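PDB 4MNR: peptidoglycan glycosyltransferase from Eggerthella lenta, which belongs to the penicillin-binding proteins and combines a dimerisation domain with a larger domain of the beta-lactamase-like fold. Local coordinates for residues G211-G216 with S241-G246; G253-V258 with D286-P291; N410-V415 with E436-A441; V425-V430 with N445-A450. All blocks are in the same frame, centred on the assembly; numbering follows the deposited sequence. Where two conformers were deposited one is given.

Followed from the N terminus, the chain meets four long-range closures in two pairs. Contact 1 closes a gap of 24 residues, bringing strand 212-215 against the start of helix 242-263. Contact 2 opens only after contact 1 has closed: a later part of the same helix receives helix 284-289 across a gap of 27 residues. The two touch where Ile215 and Gly216 meet Pro291, and together they hold the mainly helical part around helix 242-263. Contacts 3 and 4 instead cross, because the earlier strand, 409-418, meets the start of helix 438-453 (436-441) and the later, neighbouring strand, 425-431, a later part of it (445-450). Both join the five-stranded antiparallel sheet to that helix.

Contact 1: residues G211-G216 with S241-G246; sequences GTMEIG and SNTVFG
Met213, modelled as selenomethionine, and Ile215 lean from strand 212-215 onto the first turn of helix 242-263, where Thr243 and Gly246 receive them. The strand and the short helical segment run nearly the same way, with 23° between their directions and their axes 9.1 Å apart. Van der Waals packing carries the interface, and no hydrogen bond crosses it. The Met213 chain bends at its last torsion (chi3 -76°), and its SE comes to rest 4.0 Å from Thr243 CB and equally near the O of that residue. Thr243 CG2 sits beside Met213 CG and Gly211 O. Two residues on, the extended Ile215 chain pushes CD1 to 4.0 Å from Gly246 C, a meeting of methyl and bare backbone.

Polar bonds work around this apolar seam and fix the start of the helix. Ser241 is the N-cap: its OG accepts from Val244 N at 3.2 Å, the N-H pointing at it with an angle of 162°. The same hydroxyl is hydrogen-bonded to Ser209 OG and Asn222 OD1. Thr243 turns OG1 away to Pro210 O, which keeps CG2 for the strand.

Asn242 bonds through OD1 to Lys188 NZ and through ND2 to Ser221 O. It ends a Ser-Ser-Asn sequence that matches the S-x-N motif of penicillin-binding proteins, placed as in relatives at the start of a helix in the mainly helical lobe, beside a small two-stranded hairpin.

Contact 2: residues G253-V258 with D286-P291; sequences GADKLV and DLQKSP
Leu287 and Gln288, near the end of helix 284-289, pack against Ala254 and its neighbours in helix 242-263, a small helix-to-helix interface in the helical part of the beta-lactamase-like fold. Leu287 is the main apolar wedge. Its CB lies 3.6 Å from Ala254 CB, methylene against methyl, where the CA atoms of Ala254 and Gln288 are 5.6 Å apart. Beyond it, CG stands anti to the carbonyl carbon (chi1 -77°) and the chain runs on to place CD1 3.8 Å from Val258 CG2, one helical turn further along. Helix 291-298 also meets Leu287, through Glu293 and Leu294, so this leucine is gripped from more than one helix.

At Gln288 the interface reaches its exposed margin. The aliphatic part of the side chain passes alongside Ala254, with CG 3.8 Å from Ala254 CB, while the carboxylate of Asp255 stands by its outer end. Ser290 follows helix 284-289 and opens the next: as N-cap of helix 291-298 its OG bonds to Glu293 N. The turn that brings it there is held by a backbone bond of 3.2 Å from Ser290 N to Leu287 O.

Contact 3: residues N410-V415 with E436-A441; sequences NDSWFV and EGVGTA
Trp413 and Gly439 bring their CA atoms to within 4.7 Å, as the first turn of helix 438-453 settles on the backbone of strand 409-418. This is a helix-on-sheet junction of the beta-lactamase-like fold, and the missing side chain of Gly439 permits so close an approach. Ser412 supplies the direct polar tie. With its hydroxyl anti to the backbone N (chi1 -178°), OG points into the helix start and accepts from Gly439 N at 2.8 Å, with an N-H...O angle of 158°. Val438 CG1 packs beside it, 3.6 Å from Ser412 CB.

Two waters extend the grip of this one hydroxyl. One water bonds to Ser412 OG and accepts from Gly437 N, at the N-cap position of the helix. Further along the strand, Phe414 and Thr440 meet obliquely: Phe414 CD1 lies 3.6 Å from Thr440 OG1 and 3.9 Å from Thr440 CG2. Thr401 of strand 398-406 touches both of these side chains. The other water bridges strand and helix, bonding to Ser412 OG and Thr440 OG1 and donating to Trp413 O over 2.8 Å.

Contact 4: residues V425-V430 with N445-A450; sequences VVVAIV and NVLKTA
Helix 438-453 packs on one face of the five-stranded antiparallel sheet of the beta-lactamase-like fold, and here Val425 and Val427 of strand 425-431 meet Val446, Leu447 and Ala450 of that helix. The short segments run almost antiparallel, at 155°, with their axes 9.0 Å apart. Apolar side chains make the contacts across that spacing, no hydrogen bond crosses, and all five touching residues are buried.

Leu447 is the link between the two valines. Its first torsion sets CG anti to the carbonyl carbon (chi1 -81°), and the branch that follows swings CD2 toward the strand although the side chain starts out obliquely to it. There CD2 rests over both valines, 3.8 Å from Val425 CG1 and also against Val427 CG2. Val427 was deposited in two conformers; in the one described, its CG2 comes 3.5 Å from Leu447 CD2 while its other methyl, CG1, meets Val446 CG1 at 4.0 Å. Both distances hold for that conformer alone and are less certain than those of Val425, which gives CG2 to Ala450 CB at 3.9 Å.

Neighbouring elements complete the layers. Val134 of strand 130-135 touches Val425, Val427 and Val446, and helix 115-125 adds Ala124 against Val446 and Ile117 against Ala450. The intervening residues Val426 and Ala428 pack instead on helix 321-332, so the strand is sandwiched between helices. Within helix 438-453, Asn445 O is held twice by Thr449, whose N and OG1 reach it from opposite faces of its plane, the hydroxyl over 3.1 Å.

Contact 1: residues G211-G216 with S241-G246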
loop_
_atom_site.group_PDB
_atom_site.type_symbol
_atom_site.label_atom_id
_atom_site.label_comp_id
_atom_site.label_asym_id
_atom_site.label_seq_id
_atom_site.Cartn_x
_atom_site.Cartn_y
_atom_site.Cartn_z
ATOM N N GLY A 211 10.406 -8.253 26.960
ATOM C CA GLY A 211 11.128 -7.367 26.066
ATOM C C GLY A 211 11.877 -8.179 25.027
ATOM O O GLY A 211 11.986 -7.783 23.862
ATOM N N THR A 212 12.430 -9.300 25.466
ATOM C CA THR A 212 13.081 -10.229 24.561
ATOM C C THR A 212 12.679 -11.635 24.957
ATOM O O THR A 212 12.309 -11.899 26.100
ATOM C CB THR A 212 14.626 -10.124 24.625
ATOM O OG1 THR A 212 15.079 -10.543 25.914
ATOM C CG2 THR A 212 15.100 -8.697 24.381
HETATM N N MSE A 213 12.755 -12.541 23.998
HETATM C CA MSE A 213 12.619 -13.960 24.286
HETATM C C MSE A 213 13.251 -14.804 23.203
HETATM O O MSE A 213 13.352 -14.391 22.045
HETATM C CB MSE A 213 11.166 -14.363 24.491
HETATM C CG MSE A 213 10.389 -14.443 23.227
HETATM SE SE MSE A 213 8.549 -14.833 23.656
HETATM C CE MSE A 213 8.672 -16.702 24.075
ATOM N N GLU A 214 13.691 -15.989 23.589
ATOM C CA GLU A 214 14.246 -16.906 22.615
ATOM C C GLU A 214 13.135 -17.720 21.964
ATOM O O GLU A 214 12.323 -18.360 22.640
ATOM C CB GLU A 214 15.306 -17.816 23.240
ATOM C CG GLU A 214 15.875 -18.842 22.271
ATOM C CD GLU A 214 15.065 -20.113 22.255
ATOM O OE1 GLU A 214 14.638 -20.541 23.350
ATOM O OE2 GLU A 214 14.843 -20.665 21.154
ATOM N N ILE A 215 13.089 -17.666 20.637
ATOM C CA ILE A 215 12.206 -18.531 19.871
ATOM C C ILE A 215 13.053 -19.119 18.756
ATOM O O ILE A 215 13.710 -18.386 18.023
ATOM C CB ILE A 215 11.007 -17.760 19.259
ATOM C CG1 ILE A 215 10.141 -17.126 20.360
ATOM C CG2 ILE A 215 10.181 -18.697 18.378
ATOM C CD1 ILE A 215 8.979 -16.239 19.832
ATOM N N GLY A 216 13.075 -20.442 18.654
ATOM C CA GLY A 216 13.869 -21.112 17.634
ATOM C C GLY A 216 15.359 -20.789 17.663
ATOM O O GLY A 216 15.979 -20.598 16.613
ATOM N N SER A 241 3.112 -5.575 20.124
ATOM C CA SER A 241 4.139 -6.436 20.722
ATOM C C SER A 241 4.637 -7.535 19.778
ATOM O O SER A 241 3.869 -8.402 19.349
ATOM C CB SER A 241 3.611 -7.079 22.010
ATOM O OG SER A 241 4.507 -8.096 22.445
ATOM N N ASN A 242 5.927 -7.503 19.461
ATOM C CA ASN A 242 6.515 -8.533 18.610
ATOM C C ASN A 242 6.595 -9.875 19.332
ATOM O O ASN A 242 6.435 -10.936 18.721
ATOM C CB ASN A 242 7.932 -8.136 18.163
ATOM C CG ASN A 242 7.948 -6.907 17.250
ATOM O OD1 ASN A 242 7.031 -6.689 16.459
ATOM N ND2 ASN A 242 9.013 -6.103 17.360
ATOM N N THR A 243 6.870 -9.844 20.632
ATOM C CA THR A 243 7.007 -11.123 21.346
ATOM C C THR A 243 5.675 -11.861 21.482
ATOM O O THR A 243 5.643 -13.091 21.474
ATOM C CB THR A 243 7.728 -11.005 22.691
ATOM O OG1 THR A 243 7.037 -10.083 23.537
ATOM C CG2 THR A 243 9.184 -10.537 22.481
ATOM N N VAL A 244 4.571 -11.128 21.581
ATOM C CA VAL A 244 3.276 -11.794 21.570
ATOM C C VAL A 244 2.973 -12.338 20.177
ATOM O O VAL A 244 2.566 -13.483 20.026
ATOM C CB VAL A 244 2.154 -10.838 21.978
ATOM C CG1 VAL A 244 0.785 -11.459 21.681
ATOM C CG2 VAL A 244 2.280 -10.485 23.459
ATOM N N PHE A 245 3.165 -11.518 19.154
ATOM C CA PHE A 245 2.856 -11.995 17.802
ATOM C C PHE A 245 3.771 -13.139 17.349
ATOM O O PHE A 245 3.333 -14.030 16.613
ATOM C CB PHE A 245 2.757 -10.835 16.802
ATOM C CG PHE A 245 1.413 -10.188 16.814
ATOM C CD1 PHE A 245 1.092 -9.254 17.788
ATOM C CD2 PHE A 245 0.433 -10.577 15.910
ATOM C CE1 PHE A 245 -0.174 -8.691 17.829
ATOM C CE2 PHE A 245 -0.843 -10.013 15.939
ATOM C CZ PHE A 245 -1.143 -9.065 16.903
ATOM N N GLY A 246 5.011 -13.146 17.835
ATOM C CA GLY A 246 5.918 -14.236 17.544
ATOM C C GLY A 246 5.386 -15.545 18.100
ATOM O O GLY A 246 5.360 -16.567 17.415
#

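Contact 2: residues G253-V258 with D286-P291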
loop_
_atom_site.group_PDB
_atom_site.type_symbol
_atom_site.label_atom_id
_atom_site.label_comp_id
_atom_site.label_asym_id
_atom_site.label_seq_id
_atom_site.Cartn_x
_atom_site.Cartn_y
_atom_site.Cartn_z
ATOM N N GLY A 253 1.252 -21.986 13.595
ATOM C CA GLY A 253 2.022 -22.858 12.730
ATOM C C GLY A 253 2.185 -22.306 11.329
ATOM O O GLY A 253 1.435 -21.427 10.880
ATOM N N ALA A 254 3.168 -22.854 10.620
ATOM C CA ALA A 254 3.532 -22.344 9.303
ATOM C C ALA A 254 2.410 -22.477 8.274
ATOM O O ALA A 254 2.149 -21.537 7.523
ATOM C CB ALA A 254 4.804 -23.040 8.805
ATOM N N ASP A 255 1.755 -23.641 8.233
ATOM C CA ASP A 255 0.695 -23.875 7.245
ATOM C C ASP A 255 -0.378 -22.793 7.329
ATOM O O ASP A 255 -0.752 -22.194 6.311
ATOM C CB ASP A 255 0.052 -25.251 7.434
ATOM C CG ASP A 255 0.999 -26.396 7.115
ATOM O OD1 ASP A 255 1.752 -26.304 6.123
ATOM O OD2 ASP A 255 0.982 -27.398 7.862
ATOM N N LYS A 256 -0.852 -22.521 8.544
ATOM C CA LYS A 256 -1.920 -21.531 8.734
ATOM C C LYS A 256 -1.443 -20.112 8.459
ATOM O O LYS A 256 -2.188 -19.308 7.901
ATOM C CB LYS A 256 -2.483 -21.586 10.158
ATOM C CG LYS A 256 -3.468 -22.707 10.431
ATOM C CD LYS A 256 -4.116 -22.504 11.803
ATOM C CE LYS A 256 -5.133 -23.592 12.119
ATOM N NZ LYS A 256 -4.477 -24.904 12.362
ATOM N N LEU A 257 -0.213 -19.783 8.853
ATOM C CA LEU A 257 0.237 -18.411 8.647
ATOM C C LEU A 257 0.404 -18.137 7.154
ATOM O O LEU A 257 -0.005 -17.088 6.660
ATOM C CB LEU A 257 1.522 -18.093 9.425
ATOM C CG LEU A 257 2.020 -16.658 9.193
ATOM C CD1 LEU A 257 1.016 -15.610 9.705
ATOM C CD2 LEU A 257 3.390 -16.439 9.822
ATOM N N VAL A 258 0.987 -19.087 6.433
ATOM C CA VAL A 258 1.191 -18.895 5.006
ATOM C C VAL A 258 -0.155 -18.850 4.269
ATOM O O VAL A 258 -0.369 -17.997 3.405
ATOM C CB VAL A 258 2.128 -19.949 4.412
ATOM C CG1 VAL A 258 2.220 -19.777 2.901
ATOM C CG2 VAL A 258 3.509 -19.811 5.060
ATOM N N ASP A 286 9.561 -24.072 4.272
ATOM C CA ASP A 286 10.683 -23.303 4.813
ATOM C C ASP A 286 10.416 -22.749 6.216
ATOM O O ASP A 286 11.301 -22.760 7.067
ATOM C CB ASP A 286 11.109 -22.182 3.851
ATOM C CG ASP A 286 12.014 -22.683 2.731
ATOM O OD1 ASP A 286 12.724 -23.690 2.943
ATOM O OD2 ASP A 286 12.026 -22.068 1.643
ATOM N N LEU A 287 9.208 -22.252 6.467
ATOM C CA LEU A 287 8.907 -21.717 7.788
ATOM C C LEU A 287 8.862 -22.791 8.859
ATOM O O LEU A 287 9.160 -22.527 10.027
ATOM C CB LEU A 287 7.581 -20.958 7.780
ATOM C CG LEU A 287 7.639 -19.572 7.159
ATOM C CD1 LEU A 287 6.318 -18.826 7.361
ATOM C CD2 LEU A 287 8.793 -18.810 7.779
ATOM N N GLN A 288 8.444 -23.987 8.468
ATOM C CA GLN A 288 8.412 -25.128 9.383
ATOM C C GLN A 288 9.798 -25.423 9.933
ATOM O O GLN A 288 9.945 -25.838 11.083
ATOM C CB GLN A 288 7.847 -26.363 8.679
ATOM C CG GLN A 288 6.353 -26.511 8.874
ATOM C CD GLN A 288 5.716 -27.437 7.857
ATOM O OE1 GLN A 288 4.545 -27.279 7.512
ATOM N NE2 GLN A 288 6.484 -28.408 7.370
ATOM N N LYS A 289 10.810 -25.184 9.110
ATOM C CA LYS A 289 12.189 -25.480 9.477
ATOM C C LYS A 289 12.790 -24.500 10.482
ATOM O O LYS A 289 13.781 -24.818 11.145
ATOM C CB LYS A 289 13.065 -25.518 8.228
ATOM C CG LYS A 289 12.729 -26.657 7.284
ATOM C CD LYS A 289 13.535 -26.557 5.999
ATOM C CE LYS A 289 13.269 -27.747 5.091
ATOM N NZ LYS A 289 14.183 -27.753 3.920
ATOM N N SER A 290 12.212 -23.308 10.580
ATOM C CA SER A 290 12.744 -22.282 11.475
ATOM C C SER A 290 11.642 -21.563 12.234
ATOM O O SER A 290 11.034 -20.632 11.697
ATOM C CB SER A 290 13.557 -21.250 10.684
ATOM O OG SER A 290 14.033 -20.215 11.534
ATOM N N PRO A 291 11.387 -21.980 13.489
ATOM C CA PRO A 291 10.435 -21.286 14.367
ATOM C C PRO A 291 10.773 -19.814 14.515
ATOM O O PRO A 291 9.877 -18.991 14.667
ATOM C CB PRO A 291 10.621 -21.995 15.713
ATOM C CG PRO A 291 11.035 -23.369 15.337
ATOM C CD PRO A 291 11.878 -23.230 14.094
#

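Contact 3: residues N410-V415 with E436-A441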
loop_
_atom_site.group_PDB
_atom_site.type_symbol
_atom_site.label_atom_id
_atom_site.label_comp_id
_atom_site.label_asym_id
_atom_site.label_seq_id
_atom_site.Cartn_x
_atom_site.Cartn_y
_atom_site.Cartn_z
ATOM N N ASN A 410 14.394 2.788 11.039
ATOM C CA ASN A 410 13.237 2.007 10.655
ATOM C C ASN A 410 12.464 2.686 9.536
ATOM O O ASN A 410 12.600 3.890 9.328
ATOM C CB ASN A 410 12.281 1.869 11.836
ATOM C CG ASN A 410 12.930 1.243 13.051
ATOM O OD1 ASN A 410 13.012 0.021 13.159
ATOM N ND2 ASN A 410 13.384 2.077 13.981
ATOM N N ASP A 411 11.652 1.913 8.829
ATOM C CA ASP A 411 10.635 2.497 7.968
ATOM C C ASP A 411 9.366 2.629 8.776
ATOM O O ASP A 411 9.028 1.741 9.551
ATOM C CB ASP A 411 10.362 1.614 6.759
ATOM C CG ASP A 411 11.541 1.559 5.795
ATOM O OD1 ASP A 411 12.394 2.476 5.813
ATOM O OD2 ASP A 411 11.611 0.594 5.000
ATOM N N SER A 412 8.650 3.728 8.576
ATOM C CA SER A 412 7.474 4.023 9.378
ATOM C C SER A 412 6.203 3.889 8.546
ATOM O O SER A 412 6.076 4.514 7.498
ATOM C CB SER A 412 7.591 5.439 9.958
ATOM O OG SER A 412 6.471 5.729 10.790
ATOM N N TRP A 413 5.274 3.057 9.016
ATOM C CA TRP A 413 4.074 2.703 8.270
ATOM C C TRP A 413 2.787 3.069 8.997
ATOM O O TRP A 413 2.741 3.109 10.229
ATOM C CB TRP A 413 3.979 1.181 8.126
ATOM C CG TRP A 413 4.840 0.520 7.120
ATOM C CD1 TRP A 413 6.110 0.077 7.287
ATOM C CD2 TRP A 413 4.452 0.157 5.792
ATOM N NE1 TRP A 413 6.560 -0.524 6.133
ATOM C CE2 TRP A 413 5.555 -0.494 5.202
ATOM C CE3 TRP A 413 3.283 0.329 5.042
ATOM C CZ2 TRP A 413 5.522 -0.972 3.893
ATOM C CZ3 TRP A 413 3.248 -0.147 3.747
ATOM C CH2 TRP A 413 4.365 -0.784 3.184
ATOM N N PHE A 414 1.718 3.267 8.231
ATOM C CA PHE A 414 0.372 3.210 8.794
ATOM C C PHE A 414 -0.580 2.681 7.743
ATOM O O PHE A 414 -0.484 3.068 6.584
ATOM C CB PHE A 414 -0.103 4.593 9.211
ATOM C CG PHE A 414 -1.455 4.596 9.868
ATOM C CD1 PHE A 414 -1.591 4.218 11.196
ATOM C CD2 PHE A 414 -2.584 4.986 9.166
ATOM C CE1 PHE A 414 -2.844 4.237 11.817
ATOM C CE2 PHE A 414 -3.837 5.017 9.788
ATOM C CZ PHE A 414 -3.959 4.642 11.103
ATOM N N VAL A 415 -1.484 1.789 8.144
ATOM C CA VAL A 415 -2.602 1.377 7.292
ATOM C C VAL A 415 -3.854 1.639 8.119
ATOM O O VAL A 415 -3.957 1.174 9.253
ATOM C CB VAL A 415 -2.523 -0.112 6.910
ATOM C CG1 VAL A 415 -3.762 -0.518 6.136
ATOM C CG2 VAL A 415 -1.275 -0.385 6.096
ATOM N N GLU A 436 10.098 7.699 14.641
ATOM C CA GLU A 436 9.068 6.809 15.174
ATOM C C GLU A 436 7.685 7.454 15.092
ATOM O O GLU A 436 7.500 8.589 15.524
ATOM C CB GLU A 436 9.382 6.426 16.620
ATOM C CG GLU A 436 8.419 5.406 17.206
ATOM C CD GLU A 436 8.603 5.225 18.702
ATOM O OE1 GLU A 436 9.510 5.871 19.272
ATOM O OE2 GLU A 436 7.837 4.444 19.307
ATOM N N GLY A 437 6.737 6.740 14.488
ATOM C CA GLY A 437 5.363 7.197 14.411
ATOM C C GLY A 437 5.026 8.188 13.309
ATOM O O GLY A 437 3.886 8.634 13.217
ATOM N N VAL A 438 6.003 8.552 12.482
ATOM C CA VAL A 438 5.773 9.605 11.484
ATOM C C VAL A 438 4.760 9.175 10.421
ATOM O O VAL A 438 3.991 9.995 9.899
ATOM C CB VAL A 438 7.099 10.116 10.848
ATOM C CG1 VAL A 438 7.761 9.039 9.992
ATOM C CG2 VAL A 438 6.855 11.383 10.028
ATOM N N GLY A 439 4.740 7.880 10.118
ATOM C CA GLY A 439 3.803 7.355 9.142
ATOM C C GLY A 439 2.376 7.619 9.587
ATOM O O GLY A 439 1.531 8.047 8.805
ATOM N N THR A 440 2.126 7.395 10.873
ATOM C CA THR A 440 0.801 7.580 11.443
ATOM C C THR A 440 0.408 9.052 11.439
ATOM O O THR A 440 -0.728 9.397 11.121
ATOM C CB THR A 440 0.784 7.056 12.873
ATOM O OG1 THR A 440 1.190 5.680 12.853
ATOM C CG2 THR A 440 -0.622 7.185 13.481
ATOM N N ALA A 441 1.356 9.912 11.794
ATOM C CA ALA A 441 1.105 11.348 11.829
ATOM C C ALA A 441 0.798 11.888 10.432
ATOM O O ALA A 441 -0.088 12.734 10.256
ATOM C CB ALA A 441 2.297 12.077 12.430
HETATM O O HOH W 1 3.783 4.916 12.098
HETATM O O HOH W 2 7.480 4.374 12.974
#

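Contact 4: residues V425-V430 with N445-A450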
loop_
_atom_site.group_PDB
_atom_site.type_symbol
_atom_site.label_atom_id
_atom_site.label_comp_id
_atom_site.label_asym_id
_atom_site.label_seq_id
_atom_site.Cartn_x
_atom_site.Cartn_y
_atom_site.Cartn_z
ATOM N N VAL A 425 -12.903 5.187 3.151
ATOM C CA VAL A 425 -11.555 5.400 2.647
ATOM C C VAL A 425 -10.562 4.552 3.430
ATOM O O VAL A 425 -10.736 4.345 4.629
ATOM C CB VAL A 425 -11.147 6.896 2.721
ATOM C CG1 VAL A 425 -11.174 7.407 4.143
ATOM C CG2 VAL A 425 -9.781 7.104 2.127
ATOM N N VAL A 426 -9.557 4.030 2.731
ATOM C CA VAL A 426 -8.432 3.328 3.336
ATOM C C VAL A 426 -7.147 4.014 2.884
ATOM O O VAL A 426 -7.015 4.381 1.722
ATOM C CB VAL A 426 -8.415 1.817 2.920
ATOM C CG1 VAL A 426 -7.068 1.140 3.257
ATOM C CG2 VAL A 426 -9.560 1.086 3.590
ATOM N N VAL A 427 -6.209 4.225 3.802
ATOM C CA VAL A 427 -4.910 4.798 3.433
ATOM C C VAL A 427 -3.755 3.901 3.901
ATOM O O VAL A 427 -3.769 3.419 5.033
ATOM C CB VAL A 427 -4.708 6.213 4.027
ATOM C CG1 VAL A 427 -3.364 6.789 3.581
ATOM C CG2 VAL A 427 -5.833 7.152 3.607
ATOM N N ALA A 428 -2.766 3.679 3.032
ATOM C CA ALA A 428 -1.533 2.970 3.398
ATOM C C ALA A 428 -0.389 3.911 3.055
ATOM O O ALA A 428 -0.357 4.481 1.965
ATOM C CB ALA A 428 -1.386 1.663 2.615
ATOM N N ILE A 429 0.533 4.087 3.990
ATOM C CA ILE A 429 1.652 4.994 3.754
ATOM C C ILE A 429 2.900 4.397 4.369
ATOM O O ILE A 429 2.846 3.796 5.449
ATOM C CB ILE A 429 1.363 6.406 4.331
ATOM C CG1 ILE A 429 2.524 7.369 4.054
ATOM C CG2 ILE A 429 1.099 6.352 5.814
ATOM C CD1 ILE A 429 2.130 8.852 4.282
ATOM N N VAL A 430 4.017 4.514 3.657
ATOM C CA VAL A 430 5.310 4.165 4.242
ATOM C C VAL A 430 6.246 5.352 4.078
ATOM O O VAL A 430 6.324 5.965 3.006
ATOM C CB VAL A 430 5.943 2.883 3.630
ATOM C CG1 VAL A 430 6.146 3.048 2.120
ATOM C CG2 VAL A 430 7.276 2.565 4.354
ATOM N N ASN A 445 -3.267 13.434 8.110
ATOM C CA ASN A 445 -3.533 14.531 7.185
ATOM C C ASN A 445 -4.190 14.038 5.894
ATOM O O ASN A 445 -5.098 14.673 5.363
ATOM C CB ASN A 445 -2.224 15.263 6.857
ATOM C CG ASN A 445 -1.469 15.716 8.105
ATOM O OD1 ASN A 445 -2.045 15.836 9.187
ATOM N ND2 ASN A 445 -0.171 15.985 7.952
ATOM N N VAL A 446 -3.732 12.895 5.395
ATOM C CA VAL A 446 -4.264 12.340 4.151
ATOM C C VAL A 446 -5.710 11.872 4.353
ATOM O O VAL A 446 -6.598 12.171 3.543
ATOM C CB VAL A 446 -3.387 11.180 3.642
ATOM C CG1 VAL A 446 -3.977 10.596 2.355
ATOM C CG2 VAL A 446 -1.959 11.667 3.386
ATOM N N LEU A 447 -5.950 11.164 5.453
ATOM C CA LEU A 447 -7.302 10.728 5.798
ATOM C C LEU A 447 -8.252 11.914 5.984
ATOM O O LEU A 447 -9.391 11.881 5.511
ATOM C CB LEU A 447 -7.284 9.907 7.083
ATOM C CG LEU A 447 -6.902 8.433 6.991
ATOM C CD1 LEU A 447 -6.641 7.902 8.383
ATOM C CD2 LEU A 447 -8.017 7.648 6.310
ATOM N N LYS A 448 -7.792 12.961 6.675
ATOM C CA LYS A 448 -8.620 14.144 6.916
ATOM C C LYS A 448 -9.000 14.771 5.582
ATOM O O LYS A 448 -10.152 15.123 5.367
ATOM C CB LYS A 448 -7.896 15.168 7.799
ATOM C CG LYS A 448 -8.758 16.333 8.245
ATOM C CD LYS A 448 -7.956 17.322 9.094
ATOM C CE LYS A 448 -8.757 18.582 9.394
ATOM N NZ LYS A 448 -9.930 18.311 10.267
ATOM N N THR A 449 -8.035 14.881 4.671
ATOM C CA THR A 449 -8.323 15.463 3.365
ATOM C C THR A 449 -9.326 14.618 2.600
ATOM O O THR A 449 -10.270 15.156 2.018
ATOM C CB THR A 449 -7.044 15.656 2.529
ATOM O OG1 THR A 449 -6.212 16.626 3.179
ATOM C CG2 THR A 449 -7.394 16.175 1.139
ATOM N N ALA A 450 -9.128 13.305 2.605
ATOM C CA ALA A 450 -10.091 12.411 1.959
ATOM C C ALA A 450 -11.503 12.590 2.538
ATOM O O ALA A 450 -12.474 12.664 1.786
ATOM C CB ALA A 450 -9.643 10.961 2.061
#